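Local structure of DNA methyltransferase (Nicotiana tabacum, 4ONQ) at residues Asn90-Phe95 and Val222-Phe227; Gly187-His192 and Arg271-Gln276; Phe211-Val216 and Leu247-Ile252. The protein probably transfers methyl groups to the C5 position of cytosine in DNA, and this chain is its catalytic domain, with the inhibitor sinefungin bound. The protein carries 5 engineered substitutions. All blocks are in the same frame, centred on the assembly; numbering follows the deposited sequence.

Contact 1 (Asn90-Phe95 and Val222-Phe227)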
loop_
_atom_site.group_PDB
_atom_site.type_symbol
_atom_site.label_atom_id
_atom_site.label_comp_id
_atom_site.label_asym_id
_atom_site.label_seq_id
_atom_site.Cartn_x
_atom_site.Cartn_y
_atom_site.Cartn_z
ATOM N N ASN A 90 -10.349 13.359 -12.769
ATOM C CA ASN A 90 -9.045 13.705 -13.331
ATOM C C ASN A 90 -7.890 12.986 -12.639
ATOM O O ASN A 90 -6.833 13.570 -12.395
ATOM C CB ASN A 90 -8.827 15.219 -13.333
ATOM C CG ASN A 90 -9.924 15.961 -14.068
ATOM O OD1 ASN A 90 -10.343 15.558 -15.155
ATOM N ND2 ASN A 90 -10.406 17.045 -13.471
ATOM N N ARG A 91 -8.110 11.713 -12.324
ATOM C CA ARG A 91 -7.072 10.862 -11.766
ATOM C C ARG A 91 -6.271 10.257 -12.904
ATOM O O ARG A 91 -6.838 9.812 -13.899
ATOM C CB ARG A 91 -7.692 9.729 -10.950
ATOM C CG ARG A 91 -8.329 10.149 -9.647
ATOM C CD ARG A 91 -9.105 8.988 -9.049
ATOM N NE ARG A 91 -9.424 9.213 -7.645
ATOM C CZ ARG A 91 -10.102 8.359 -6.887
ATOM N NH1 ARG A 91 -10.537 7.213 -7.401
ATOM N NH2 ARG A 91 -10.341 8.649 -5.612
ATOM N N PHE A 92 -4.953 10.239 -12.757
ATOM C CA PHE A 92 -4.092 9.589 -13.735
ATOM C C PHE A 92 -3.156 8.606 -13.031
ATOM O O PHE A 92 -2.773 8.827 -11.884
ATOM C CB PHE A 92 -3.316 10.627 -14.560
ATOM C CG PHE A 92 -2.480 11.575 -13.736
ATOM C CD1 PHE A 92 -1.154 11.285 -13.454
ATOM C CD2 PHE A 92 -3.016 12.763 -13.260
ATOM C CE1 PHE A 92 -0.378 12.157 -12.702
ATOM C CE2 PHE A 92 -2.247 13.641 -12.505
ATOM C CZ PHE A 92 -0.927 13.336 -12.227
ATOM N N PRO A 93 -2.812 7.500 -13.703
ATOM C CA PRO A 93 -1.920 6.509 -13.094
ATOM C C PRO A 93 -0.444 6.838 -13.295
ATOM O O PRO A 93 -0.096 7.657 -14.140
ATOM C CB PRO A 93 -2.271 5.227 -13.847
ATOM C CG PRO A 93 -2.675 5.703 -15.201
ATOM C CD PRO A 93 -3.359 7.034 -14.991
ATOM N N LEU A 94 0.403 6.204 -12.491
ATOM C CA LEU A 94 1.845 6.259 -12.658
ATOM C C LEU A 94 2.208 5.506 -13.934
ATOM O O LEU A 94 1.625 4.462 -14.233
ATOM C CB LEU A 94 2.512 5.591 -11.457
ATOM C CG LEU A 94 3.401 6.406 -10.515
ATOM C CD1 LEU A 94 2.887 7.811 -10.348
ATOM C CD2 LEU A 94 3.492 5.703 -9.161
ATOM N N PHE A 95 3.182 5.977 -14.681
ATOM C CA PHE A 95 3.514 5.334 -15.930
ATOM C C PHE A 95 4.996 4.979 -16.011
ATOM O O PHE A 95 5.804 5.667 -15.466
ATOM C CB PHE A 95 3.014 6.180 -17.108
ATOM C CG PHE A 95 2.963 5.437 -18.388
ATOM C CD1 PHE A 95 1.827 4.793 -18.790
ATOM C CD2 PHE A 95 4.088 5.338 -19.191
ATOM C CE1 PHE A 95 1.818 4.066 -19.962
ATOM C CE2 PHE A 95 4.074 4.607 -20.352
ATOM C CZ PHE A 95 2.940 3.980 -20.740
ATOM N N VAL A 222 -4.487 13.580 -8.173
ATOM C CA VAL A 222 -5.285 14.801 -8.234
ATOM C C VAL A 222 -4.634 15.965 -7.488
ATOM O O VAL A 222 -5.032 17.116 -7.656
ATOM C CB VAL A 222 -6.694 14.586 -7.640
ATOM C CG1 VAL A 222 -7.406 13.440 -8.344
ATOM C CG2 VAL A 222 -6.604 14.323 -6.141
ATOM N N LEU A 223 -3.634 15.666 -6.665
ATOM C CA LEU A 223 -2.983 16.696 -5.864
ATOM C C LEU A 223 -1.919 17.461 -6.633
ATOM O O LEU A 223 -1.526 18.552 -6.221
ATOM C CB LEU A 223 -2.356 16.094 -4.608
ATOM C CG LEU A 223 -3.314 15.473 -3.602
ATOM C CD1 LEU A 223 -2.554 15.056 -2.345
ATOM C CD2 LEU A 223 -4.427 16.452 -3.272
ATOM N N LYS A 224 -1.453 16.894 -7.740
ATOM C CA LYS A 224 -0.319 17.471 -8.463
ATOM C C LYS A 224 -0.575 18.893 -8.958
ATOM O O LYS A 224 0.296 19.757 -8.858
ATOM C CB LYS A 224 0.104 16.578 -9.630
ATOM C CG LYS A 224 1.342 17.071 -10.361
ATOM C CD LYS A 224 1.822 16.035 -11.367
ATOM C CE LYS A 224 3.138 16.455 -11.996
ATOM N NZ LYS A 224 4.118 16.838 -10.944
ATOM N N ASP A 225 -1.757 19.161 -9.450
ATOM C CA ASP A 225 -1.996 20.485 -9.934
ATOM C C ASP A 225 -2.201 21.434 -8.795
ATOM O O ASP A 225 -1.891 22.586 -8.882
ATOM C CB ASP A 225 -3.213 20.513 -10.845
ATOM C CG ASP A 225 -2.845 20.389 -12.292
ATOM O OD1 ASP A 225 -1.646 20.572 -12.589
ATOM O OD2 ASP A 225 -3.731 20.122 -13.134
ATOM N N LEU A 226 -2.735 20.933 -7.703
ATOM C CA LEU A 226 -3.090 21.786 -6.581
ATOM C C LEU A 226 -1.895 22.375 -5.833
ATOM O O LEU A 226 -1.995 23.464 -5.272
ATOM C CB LEU A 226 -3.999 21.032 -5.609
ATOM C CG LEU A 226 -5.341 20.563 -6.171
ATOM C CD1 LEU A 226 -6.087 19.737 -5.135
ATOM C CD2 LEU A 226 -6.180 21.752 -6.610
ATOM N N PHE A 227 -0.763 21.676 -5.825
ATOM C CA PHE A 227 0.355 22.103 -4.982
ATOM C C PHE A 227 1.705 22.221 -5.682
ATOM O O PHE A 227 2.618 21.438 -5.414
ATOM C CB PHE A 227 0.474 21.189 -3.767
ATOM C CG PHE A 227 -0.738 21.204 -2.887
ATOM C CD1 PHE A 227 -0.885 22.172 -1.911
ATOM C CD2 PHE A 227 -1.731 20.253 -3.036
ATOM C CE1 PHE A 227 -2.002 22.193 -1.103
ATOM C CE2 PHE A 227 -2.849 20.269 -2.228
ATOM C CZ PHE A 227 -2.983 21.239 -1.261
#

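Contact 2 (Gly187-His192 and Arg271-Gln276)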
loop_
_atom_site.group_PDB
_atom_site.type_symbol
_atom_site.label_atom_id
_atom_site.label_comp_id
_atom_site.label_asym_id
_atom_site.label_seq_id
_atom_site.Cartn_x
_atom_site.Cartn_y
_atom_site.Cartn_z
ATOM N N GLY A 187 5.515 -1.452 -5.775
ATOM C CA GLY A 187 5.809 -0.175 -6.405
ATOM C C GLY A 187 6.966 0.590 -5.781
ATOM O O GLY A 187 7.126 1.787 -6.008
ATOM N N PHE A 188 7.776 -0.101 -4.989
ATOM C CA PHE A 188 8.929 0.525 -4.354
ATOM C C PHE A 188 10.166 0.396 -5.225
ATOM O O PHE A 188 10.295 -0.555 -5.994
ATOM C CB PHE A 188 9.175 -0.078 -2.966
ATOM C CG PHE A 188 8.195 0.391 -1.926
ATOM C CD1 PHE A 188 8.379 1.607 -1.279
ATOM C CD2 PHE A 188 7.079 -0.372 -1.606
ATOM C CE1 PHE A 188 7.470 2.043 -0.320
ATOM C CE2 PHE A 188 6.170 0.060 -0.657
ATOM C CZ PHE A 188 6.367 1.265 -0.010
ATOM N N PRO A 189 11.079 1.372 -5.123
ATOM C CA PRO A 189 12.332 1.251 -5.871
ATOM C C PRO A 189 13.148 0.084 -5.341
ATOM O O PRO A 189 13.050 -0.254 -4.164
ATOM C CB PRO A 189 13.042 2.573 -5.586
ATOM C CG PRO A 189 12.463 3.044 -4.288
ATOM C CD PRO A 189 11.036 2.591 -4.297
ATOM N N LYS A 190 13.932 -0.537 -6.204
ATOM C CA LYS A 190 14.702 -1.701 -5.803
ATOM C C LYS A 190 15.765 -1.348 -4.767
ATOM O O LYS A 190 16.473 -0.344 -4.911
ATOM C CB LYS A 190 15.348 -2.373 -7.010
ATOM C CG LYS A 190 16.183 -3.569 -6.626
ATOM C CD LYS A 190 16.616 -4.373 -7.820
ATOM C CE LYS A 190 17.428 -5.570 -7.377
ATOM N NZ LYS A 190 17.618 -6.542 -8.488
ATOM N N ASN A 191 15.855 -2.202 -3.747
ATOM C CA ASN A 191 16.771 -2.060 -2.610
ATOM C C ASN A 191 16.282 -1.050 -1.579
ATOM O O ASN A 191 17.007 -0.694 -0.651
ATOM C CB ASN A 191 18.215 -1.760 -3.045
ATOM C CG ASN A 191 18.873 -2.934 -3.758
ATOM O OD1 ASN A 191 18.431 -4.077 -3.641
ATOM N ND2 ASN A 191 19.935 -2.654 -4.497
ATOM N N HIS A 192 15.038 -0.611 -1.744
ATOM C CA HIS A 192 14.401 0.327 -0.820
ATOM C C HIS A 192 14.519 -0.134 0.625
ATOM O O HIS A 192 14.717 0.672 1.524
ATOM C CB HIS A 192 12.922 0.473 -1.161
ATOM C CG HIS A 192 12.218 1.515 -0.353
ATOM N ND1 HIS A 192 12.473 2.863 -0.493
ATOM C CD2 HIS A 192 11.261 1.410 0.599
ATOM C CE1 HIS A 192 11.704 3.542 0.339
ATOM N NE2 HIS A 192 10.960 2.684 1.015
ATOM N N ARG A 271 14.548 7.576 5.869
ATOM C CA ARG A 271 15.615 8.575 5.907
ATOM C C ARG A 271 16.622 8.346 4.777
ATOM O O ARG A 271 16.989 9.283 4.047
ATOM C CB ARG A 271 16.319 8.543 7.268
ATOM C CG ARG A 271 17.549 9.447 7.378
ATOM C CD ARG A 271 17.189 10.931 7.270
ATOM N NE ARG A 271 16.241 11.356 8.301
ATOM C CZ ARG A 271 15.731 12.582 8.394
ATOM N NH1 ARG A 271 16.074 13.518 7.515
ATOM N NH2 ARG A 271 14.874 12.872 9.364
ATOM N N SER A 272 17.063 7.096 4.634
ATOM C CA SER A 272 17.963 6.731 3.547
ATOM C C SER A 272 17.356 7.102 2.199
ATOM O O SER A 272 18.030 7.696 1.359
ATOM C CB SER A 272 18.296 5.243 3.584
ATOM O OG SER A 272 19.202 4.958 4.630
ATOM N N TRP A 273 16.080 6.767 2.009
ATOM C CA TRP A 273 15.379 7.121 0.774
ATOM C C TRP A 273 15.334 8.633 0.553
ATOM O O TRP A 273 15.445 9.122 -0.577
ATOM C CB TRP A 273 13.953 6.578 0.807
ATOM C CG TRP A 273 13.133 7.008 -0.364
ATOM C CD1 TRP A 273 13.116 6.438 -1.600
ATOM C CD2 TRP A 273 12.204 8.100 -0.410
ATOM N NE1 TRP A 273 12.238 7.112 -2.418
ATOM C CE2 TRP A 273 11.665 8.135 -1.710
ATOM C CE3 TRP A 273 11.779 9.053 0.520
ATOM C CZ2 TRP A 273 10.722 9.082 -2.104
ATOM C CZ3 TRP A 273 10.838 9.993 0.127
ATOM C CH2 TRP A 273 10.324 10.003 -1.174
ATOM N N TRP A 274 15.138 9.370 1.625
ATOM C CA TRP A 274 14.996 10.787 1.567
ATOM C C TRP A 274 16.247 11.406 1.078
ATOM O O TRP A 274 16.226 12.299 0.270
ATOM C CB TRP A 274 14.610 11.329 2.921
ATOM C CG TRP A 274 14.223 12.768 2.965
ATOM C CD1 TRP A 274 15.018 13.848 3.223
ATOM C CD2 TRP A 274 12.915 13.327 2.782
ATOM N NE1 TRP A 274 14.315 14.982 3.208
ATOM C CE2 TRP A 274 13.059 14.750 2.941
ATOM C CE3 TRP A 274 11.686 12.816 2.503
ATOM C CZ2 TRP A 274 12.006 15.593 2.826
ATOM C CZ3 TRP A 274 10.640 13.681 2.376
ATOM C CH2 TRP A 274 10.795 15.037 2.543
ATOM N N GLU A 275 17.365 10.947 1.560
ATOM C CA GLU A 275 18.629 11.364 1.050
ATOM C C GLU A 275 18.970 10.927 -0.340
ATOM O O GLU A 275 19.478 11.683 -1.093
ATOM C CB GLU A 275 19.715 10.964 1.999
ATOM C CG GLU A 275 19.531 11.678 3.292
ATOM C CD GLU A 275 20.406 11.173 4.395
ATOM O OE1 GLU A 275 21.419 10.527 4.120
ATOM O OE2 GLU A 275 20.084 11.465 5.542
ATOM N N GLN A 276 18.666 9.698 -0.663
ATOM C CA GLN A 276 19.009 9.108 -1.913
ATOM C C GLN A 276 18.308 9.764 -3.058
ATOM O O GLN A 276 18.760 9.737 -4.158
ATOM C CB GLN A 276 18.766 7.619 -1.868
ATOM C CG GLN A 276 19.870 6.883 -1.146
ATOM C CD GLN A 276 19.588 5.422 -0.873
ATOM O OE1 GLN A 276 18.901 4.777 -1.613
ATOM N NE2 GLN A 276 20.142 4.910 0.184
HETATM O O HOH W 1 19.028 1.699 -1.148
#

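Contact 3 (Phe211-Val216 and Leu247-Ile252). With SFG (sinefungin), chain C.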
loop_
_atom_site.group_PDB
_atom_site.type_symbol
_atom_site.label_atom_id
_atom_site.label_comp_id
_atom_site.label_asym_id
_atom_site.label_seq_id
_atom_site.Cartn_x
_atom_site.Cartn_y
_atom_site.Cartn_z
ATOM N N PHE A 211 1.696 0.217 1.798
ATOM C CA PHE A 211 0.770 0.591 0.730
ATOM C C PHE A 211 1.200 -0.105 -0.548
ATOM O O PHE A 211 2.375 -0.424 -0.718
ATOM C CB PHE A 211 0.850 2.090 0.443
ATOM C CG PHE A 211 0.200 2.957 1.468
ATOM C CD1 PHE A 211 -0.937 2.548 2.130
ATOM C CD2 PHE A 211 0.722 4.212 1.751
ATOM C CE1 PHE A 211 -1.542 3.371 3.066
ATOM C CE2 PHE A 211 0.131 5.035 2.689
ATOM C CZ PHE A 211 -1.007 4.613 3.345
ATOM N N GLN A 212 0.263 -0.330 -1.460
ATOM C CA GLN A 212 0.643 -0.600 -2.838
ATOM C C GLN A 212 0.771 0.773 -3.481
ATOM O O GLN A 212 -0.208 1.504 -3.590
ATOM C CB GLN A 212 -0.406 -1.453 -3.549
ATOM C CG GLN A 212 0.126 -2.229 -4.751
ATOM C CD GLN A 212 0.477 -1.335 -5.924
ATOM O OE1 GLN A 212 -0.252 -0.397 -6.240
ATOM N NE2 GLN A 212 1.603 -1.621 -6.577
ATOM N N VAL A 213 1.986 1.134 -3.879
ATOM C CA VAL A 213 2.283 2.497 -4.319
ATOM C C VAL A 213 1.521 2.991 -5.566
ATOM O O VAL A 213 1.129 4.156 -5.628
ATOM C CB VAL A 213 3.812 2.697 -4.486
ATOM C CG1 VAL A 213 4.125 4.062 -5.057
ATOM C CG2 VAL A 213 4.515 2.504 -3.140
ATOM N N ASP A 214 1.305 2.121 -6.550
ATOM C CA ASP A 214 0.623 2.529 -7.784
ATOM C C ASP A 214 -0.839 2.920 -7.516
ATOM O O ASP A 214 -1.361 3.880 -8.097
ATOM C CB ASP A 214 0.677 1.419 -8.846
ATOM C CG ASP A 214 2.098 0.970 -9.169
ATOM O OD1 ASP A 214 2.759 1.624 -10.000
ATOM O OD2 ASP A 214 2.546 -0.056 -8.610
ATOM N N THR A 215 -1.482 2.171 -6.624
ATOM C CA THR A 215 -2.872 2.403 -6.235
ATOM C C THR A 215 -3.019 3.764 -5.542
ATOM O O THR A 215 -3.801 4.647 -5.961
ATOM C CB THR A 215 -3.352 1.279 -5.263
ATOM O OG1 THR A 215 -3.041 -0.005 -5.815
ATOM C CG2 THR A 215 -4.849 1.359 -5.009
ATOM N N VAL A 216 -2.244 3.925 -4.477
ATOM C CA VAL A 216 -2.243 5.157 -3.710
ATOM C C VAL A 216 -1.913 6.358 -4.595
ATOM O O VAL A 216 -2.543 7.407 -4.486
ATOM C CB VAL A 216 -1.244 5.081 -2.554
ATOM C CG1 VAL A 216 -1.165 6.419 -1.834
ATOM C CG2 VAL A 216 -1.637 3.969 -1.598
ATOM N N LEU A 247 3.746 10.198 -3.749
ATOM C CA LEU A 247 3.834 11.619 -4.076
ATOM C C LEU A 247 5.066 11.922 -4.912
ATOM O O LEU A 247 5.020 12.731 -5.838
ATOM C CB LEU A 247 3.871 12.466 -2.807
ATOM C CG LEU A 247 2.633 12.373 -1.920
ATOM C CD1 LEU A 247 2.907 13.024 -0.571
ATOM C CD2 LEU A 247 1.438 13.019 -2.614
ATOM N N TYR A 248 6.173 11.269 -4.580
ATOM C CA TYR A 248 7.423 11.496 -5.294
ATOM C C TYR A 248 7.345 11.008 -6.734
ATOM O O TYR A 248 7.806 11.683 -7.653
ATOM C CB TYR A 248 8.585 10.831 -4.567
ATOM C CG TYR A 248 9.873 10.816 -5.354
ATOM C CD1 TYR A 248 10.665 11.951 -5.450
ATOM C CD2 TYR A 248 10.301 9.659 -5.997
ATOM C CE1 TYR A 248 11.850 11.938 -6.164
ATOM C CE2 TYR A 248 11.484 9.633 -6.710
ATOM C CZ TYR A 248 12.256 10.777 -6.787
ATOM O OH TYR A 248 13.434 10.758 -7.500
ATOM N N ARG A 249 6.751 9.841 -6.940
ATOM C CA ARG A 249 6.663 9.286 -8.284
ATOM C C ARG A 249 5.679 10.083 -9.129
ATOM O O ARG A 249 5.749 10.077 -10.357
ATOM C CB ARG A 249 6.275 7.810 -8.232
ATOM C CG ARG A 249 7.337 6.948 -7.575
ATOM C CD ARG A 249 7.007 5.479 -7.665
ATOM N NE ARG A 249 6.914 5.023 -9.051
ATOM C CZ ARG A 249 6.388 3.858 -9.412
ATOM N NH1 ARG A 249 5.903 3.031 -8.488
ATOM N NH2 ARG A 249 6.341 3.527 -10.694
ATOM N N LEU A 250 4.772 10.778 -8.449
ATOM C CA LEU A 250 3.782 11.621 -9.099
ATOM C C LEU A 250 4.413 12.934 -9.541
ATOM O O LEU A 250 3.822 13.695 -10.305
ATOM C CB LEU A 250 2.619 11.903 -8.147
ATOM C CG LEU A 250 1.587 10.790 -7.972
ATOM C CD1 LEU A 250 0.628 11.104 -6.836
ATOM C CD2 LEU A 250 0.831 10.593 -9.259
ATOM N N GLY A 251 5.621 13.197 -9.058
ATOM C CA GLY A 251 6.301 14.433 -9.389
ATOM C C GLY A 251 5.773 15.594 -8.568
ATOM O O GLY A 251 5.969 16.754 -8.918
ATOM N N ILE A 252 5.093 15.273 -7.473
ATOM C CA ILE A 252 4.621 16.288 -6.548
ATOM C C ILE A 252 5.729 16.630 -5.560
ATOM O O ILE A 252 6.186 15.772 -4.815
ATOM C CB ILE A 252 3.387 15.806 -5.779
ATOM C CG1 ILE A 252 2.272 15.427 -6.762
ATOM C CG2 ILE A 252 2.926 16.874 -4.811
ATOM C CD1 ILE A 252 1.037 14.827 -6.102
HETATM N N SFG C . 1.970 2.920 5.628
HETATM C CA SFG C . 3.102 1.997 5.828
HETATM C C SFG C . 3.743 1.785 4.459
HETATM O O SFG C . 3.150 2.244 3.461
HETATM O OXT SFG C . 4.861 1.225 4.454
HETATM C CB SFG C . 2.565 0.704 6.467
HETATM C CG SFG C . 2.115 1.153 7.856
HETATM C CD SFG C . 1.455 0.172 8.848
HETATM N NE SFG C . 0.182 -0.367 8.364
HETATM C "C5'" SFG C . 1.335 1.076 10.089
HETATM C "C4'" SFG C . 2.853 1.280 10.335
HETATM O "O4'" SFG C . 2.358 1.364 11.750
HETATM C "C3'" SFG C . 3.987 0.388 10.823
HETATM O "O3'" SFG C . 5.221 1.086 10.825
HETATM C "C2'" SFG C . 3.556 -0.002 12.182
HETATM O "O2'" SFG C . 4.646 -0.631 12.864
HETATM C "C1'" SFG C . 3.519 1.495 12.584
HETATM N N9 SFG C . 3.109 1.625 14.004
HETATM C C8 SFG C . 2.690 0.718 14.870
HETATM N N7 SFG C . 2.402 1.334 16.014
HETATM C C5 SFG C . 2.618 2.640 15.854
HETATM C C6 SFG C . 2.487 3.680 16.685
HETATM N N6 SFG C . 2.059 3.412 17.917
HETATM N N1 SFG C . 2.767 4.936 16.314
HETATM C C2 SFG C . 3.212 5.157 15.011
HETATM N N3 SFG C . 3.343 4.053 14.163
HETATM C C4 SFG C . 3.018 2.822 14.595
#

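Contact 1 (Asn90-Phe95 and Val222-Phe227)
Arg91 and Val222 meet through aliphatic carbon: Arg91 CG rests 3.7 Å from Val222 CG1, and the two side chains run side by side, pointing the same way. The same methyl also lies against the backbone of the loop, 4.1 Å from Asn90 O. Only the base of Arg91 takes part, because its chain is extended from CG to NE and carries the guanidinium away to a salt bridge with Glu66. Both segments belong to the SAM-dependent methyltransferase domain of DRM type; residues 90-95 follow strand 79-84, and residues 222-227 lie in the loop between helix 213-220 and strand 231-236. The second apolar touch joins Phe92 to Lys224, which cross at about a right angle. Phe92 CG sits between its own backbone N and carbonyl carbon (chi1 57°), which brings the ring over toward Lys224, CZ ending 3.9 Å from Lys224 CD, with the methylene at the ring edge and near its plane. Polar groups look outside the pair. Lys224 bends at its last torsion (chi4 50°), and NZ makes a weak hydrogen bond to Leu250 O, while Phe92 N is held by Ser221 OG.

Contact 2 (Gly187-His192 and Arg271-Gln276)
His192 presents the edge of its imidazole to the pyrrole ring of Trp273, an offset edge-to-face pair with centroids 5.2 Å apart and planes at 74°. The leading atom is His192 CE1, 3.8 Å from Trp273 CD1, and it lies equally near Trp273 CB; His192 ND1 flanks the approach on the CD1 side. Each ring reaches across because its CG is anti to the backbone N, at chi1 -174° in His192 and 175° in Trp273. Phe188 CD1 lies 3.4 Å above one face of the imidazole, displaced toward the rim, while His192 NE2 is hydrogen-bonded to Ile240 O, so the Phe188 ring over one face and the bond at NE2 together probably limit how far the imidazole can turn. Residues 187-192 leave helix 179-186 through a Schellman motif at Gly187, then fold into a type II beta turn from Pro189 to His192, closed by His192 N to Pro189 O at 3.2 Å. Opposite them, helix 264-276 is the connection between the parallel, adjacent strands 254-260 and 282-286, a beta-alpha-beta crossover of the Rossmann-like fold. With an alanine in place of His192, Ile240 O would probably lose its imidazole donor and a gap would be likely to open beside the pyrrole ring of Trp273. Ile240 also gives its backbone N to sinefungin, which places His192 in the second shell of that pocket, its side chain about 7 Å from the ligand. Pro189 adds a looser apolar touch, its CG 4.4 Å from Trp273 CD1. Further along the helix a water bridges the segments, donating to Asn191 O at 3.2 Å and to Gln276 OE1 at 3.1 Å. The indole of Trp273 also packs on Glu244 and Val245 of helix 242-249.

Contact 3 (Phe211-Val216 and Leu247-Ile252)
Arg249 reaches across to Val213 and Asp214, bent at chi3 (61°) so that its guanidinium swings to the start of helix 213-220. Its NH1 is 3.8 Å from Asp214 OD1, a long salt bridge in which the carboxylate and guanidinium planes stand 82° apart rather than forming a flat pair. Val213 CG1 packs against the bend of the arginine, 4.1 Å from Arg249 CD and 4.0 Å from Arg249 NH1. Asp214 is steadied from its other oxygen, as Gln212 NE2 donates to the anti lone pair of Asp214 OD2 at 2.7 Å along a nearly straight bond (173°). Gln212 in turn holds the N-cap position, its OE1 accepting from both Thr215 N at 2.9 Å and Thr215 OG1. Just before the cap, Phe211 N donates to sinefungin O at 3.0 Å, and the ligand amino N sits over the centre of one face of the Phe211 ring, so the residue just ahead of the helix lines the sinefungin pocket. Helix 213-220 packs along helix 242-249 through Val213 and Val216 on Ala246 and Leu247 on Leu220; Val216 also touches Tyr41 of strand 39-45, which places the helix start between helix 242-249 and the sheet.

How the contacts relate
Residues 90-95, in the loop after strand 79-84, come first and wait for the partner at 222-227. Before contact 1 closes, the chain enters 187-192 and 211-216, so contact 1 crosses both others. Contact 3 closes next, at 247-252, and contact 2 last, at 271-276; contact 3 is therefore nested within the loop of contact 2. In space contact 3 lies between the others and touches each: Ile252 CD1 is 3.6 Å from Lys224 N of contact 1, and Arg249 NH1 is 3.0 Å from Gly187 O of contact 2. Contact 1 ties the 90-95 loop to the loop after helix 213-220, contact 3 that helix to helix 242-249, and contact 2 the 187-192 loop to helix 264-276.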